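Local coordinates for protein cytochrome P450 reductase (Amycolatopsis methanolica 239, PDB 5OGX) that transfers electrons from NADH, through FAD and a [2Fe-2S] cluster, to the partner cytochrome P450 that O-demethylates guaiacol and related lignin-derived aromatics, at residues 279-284 / 290-295. Residues are numbered along the deposited sequence; the frame is centred on the assembly and turned at random. Where two conformers were deposited one is given.
Sequences AYRGGF and VEDVPS. Unlike the reference sequence in segment 279-284: G282 (reference Ser).
The guanidinium of R281 meets both carboxylates at its edge: E291 OE1 and D292 CG lie in its plane. This surface salt-bridge network ties the short edge strand 281-282, outermost in the parallel sheet of the NAD-binding domain, to the last turn of helix 285-292, which follows it in the chain. Arginine suits the place because one flat group can offer N-H bonds in several directions. NH1 gives D292 OD2 a nearly straight bond of 3.2 Å (169°) on the syn lone pair, while weaker bonds run from NH1 and NH2 to OD1. The carboxylate of D292 is turned 57° from the guanidinium, so the two groups do not form a flat double bridge. NH2 makes a second salt bridge with E291 OE1 (3.0 Å), meeting it on the anti side but tilted out of the carboxylate plane. Bends at chi2 and chi3 of R281 fold its chain so that the NH1/NH2 edge faces both acids, whereas E291 is extended beyond CG and runs past R281 in the opposite direction. D292 OD2 also hydrogen-bonds Y241 OH, a second partner that probably limits how far the carboxylate can turn. A leucine in place of R281 would probably leave E291 and D292 as neighbouring negative charges without their shared cation, and the helix end less firmly tied to the strand. Solvent adds a second link: one water accepts from R281 NE at 3.0 Å. The same water lies 2.8 Å from E291 OE1. Another, only weakly bonded to G282 O, sits 2.6 Å from E291 OE2.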
loop_
_atom_site.group_PDB
_atom_site.type_symbol
_atom_site.label_atom_id
_atom_site.label_comp_id
_atom_site.label_asym_id
_atom_site.label_seq_id
_atom_site.Cartn_x
_atom_site.Cartn_y
_atom_site.Cartn_z
ATOM N N ALA A 279 0.128 -1.585 30.539
ATOM C CA ALA A 279 -0.033 -0.252 29.977
ATOM C C ALA A 279 -0.916 -0.225 28.740
ATOM O O ALA A 279 -1.325 0.865 28.331
ATOM C CB ALA A 279 1.333 0.342 29.627
ATOM N N TYR A 280 -1.233 -1.380 28.151
ATOM C CA TYR A 280 -1.743 -1.425 26.785
ATOM C C TYR A 280 -2.932 -2.366 26.655
ATOM O O TYR A 280 -3.027 -3.371 27.362
ATOM C CB TYR A 280 -0.643 -1.871 25.813
ATOM C CG TYR A 280 0.525 -0.920 25.734
ATOM C CD1 TYR A 280 0.348 0.380 25.277
ATOM C CD2 TYR A 280 1.798 -1.313 26.131
ATOM C CE1 TYR A 280 1.411 1.260 25.212
ATOM C CE2 TYR A 280 2.869 -0.437 26.079
ATOM C CZ TYR A 280 2.667 0.846 25.615
ATOM O OH TYR A 280 3.722 1.726 25.555
ATOM N N ARG A 281 -3.812 -2.049 25.696
ATOM C CA ARG A 281 -4.919 -2.930 25.340
ATOM C C ARG A 281 -4.406 -4.289 24.871
ATOM O O ARG A 281 -3.384 -4.388 24.190
ATOM C CB ARG A 281 -5.767 -2.301 24.228
ATOM C CG ARG A 281 -6.240 -0.879 24.488
ATOM C CD ARG A 281 -7.520 -0.857 25.294
ATOM N NE ARG A 281 -8.648 -1.489 24.615
ATOM C CZ ARG A 281 -9.467 -0.862 23.776
ATOM N NH1 ARG A 281 -9.282 0.422 23.496
ATOM N NH2 ARG A 281 -10.473 -1.520 23.216
ATOM N N GLY A 282 -5.136 -5.345 25.222
ATOM C CA GLY A 282 -4.804 -6.681 24.783
ATOM C C GLY A 282 -5.707 -7.145 23.654
ATOM O O GLY A 282 -6.781 -6.596 23.425
ATOM N N GLY A 283 -5.248 -8.171 22.943
ATOM C CA GLY A 283 -6.078 -8.808 21.944
ATOM C C GLY A 283 -5.695 -8.472 20.521
ATOM O O GLY A 283 -4.528 -8.212 20.213
ATOM N N PHE A 284 -6.678 -8.482 19.643
ATOM C CA PHE A 284 -6.409 -8.221 18.251
ATOM C C PHE A 284 -7.012 -6.870 17.861
ATOM O O PHE A 284 -7.998 -6.438 18.458
ATOM C CB PHE A 284 -6.969 -9.375 17.409
ATOM C CG PHE A 284 -6.342 -10.710 17.746
ATOM C CD1 PHE A 284 -5.128 -11.075 17.199
ATOM C CD2 PHE A 284 -6.952 -11.575 18.637
ATOM C CE1 PHE A 284 -4.543 -12.279 17.518
ATOM C CE2 PHE A 284 -6.369 -12.791 18.957
ATOM C CZ PHE A 284 -5.165 -13.141 18.400
ATOM N N VAL A 290 -13.918 -2.370 17.480
ATOM C CA VAL A 290 -15.303 -2.786 17.671
ATOM C C VAL A 290 -15.741 -2.533 19.108
ATOM O O VAL A 290 -16.877 -2.118 19.365
ATOM C CB VAL A 290 -15.469 -4.264 17.272
ATOM C CG1 VAL A 290 -16.856 -4.758 17.636
ATOM C CG2 VAL A 290 -15.202 -4.443 15.778
ATOM N N GLU A 291 -14.838 -2.757 20.065
ATOM C CA GLU A 291 -15.150 -2.478 21.469
ATOM C C GLU A 291 -15.368 -0.985 21.705
ATOM O O GLU A 291 -16.267 -0.592 22.457
ATOM C CB GLU A 291 -14.025 -2.979 22.380
ATOM C CG GLU A 291 -13.958 -4.481 22.565
ATOM C CD GLU A 291 -12.616 -4.947 23.126
ATOM O OE1 GLU A 291 -11.850 -4.106 23.651
ATOM O OE2 GLU A 291 -12.324 -6.161 23.028
ATOM N N ASP A 292 -14.537 -0.142 21.095
ATOM C CA ASP A 292 -14.600 1.303 21.303
ATOM C C ASP A 292 -15.765 1.956 20.573
ATOM O O ASP A 292 -16.323 2.950 21.062
ATOM C CB ASP A 292 -13.301 1.959 20.828
ATOM C CG ASP A 292 -12.107 1.596 21.683
ATOM O OD1 ASP A 292 -12.300 1.118 22.813
ATOM O OD2 ASP A 292 -10.969 1.809 21.225
ATOM N N VAL A 293 -16.122 1.430 19.404
ATOM C CA VAL A 293 -17.074 2.036 18.475
ATOM C C VAL A 293 -18.029 0.933 18.035
ATOM O O VAL A 293 -17.815 0.306 16.983
ATOM C CB VAL A 293 -16.335 2.667 17.282
ATOM C CG1 VAL A 293 -17.315 3.330 16.293
ATOM C CG2 VAL A 293 -15.291 3.690 17.791
ATOM N N PRO A 294 -19.081 0.650 18.803
ATOM C CA PRO A 294 -19.876 -0.560 18.532
ATOM C C PRO A 294 -20.586 -0.537 17.196
ATOM O O PRO A 294 -20.818 -1.605 16.614
ATOM C CB PRO A 294 -20.870 -0.593 19.699
ATOM C CG PRO A 294 -20.212 0.183 20.771
ATOM C CD PRO A 294 -19.461 1.280 20.073
ATOM N N SER A 295 -20.919 0.642 16.673
ATOM C CA SER A 295 -21.538 0.742 15.356
ATOM C C SER A 295 -20.620 1.530 14.438
ATOM O O SER A 295 -20.311 2.694 14.714
ATOM C CB SER A 295 -22.919 1.397 15.446
ATOM O OG SER A 295 -23.371 1.776 14.155
HETATM O O HOH W 1 -9.093 -4.453 24.097
HETATM O O HOH W 2 -10.062 -7.474 22.663
#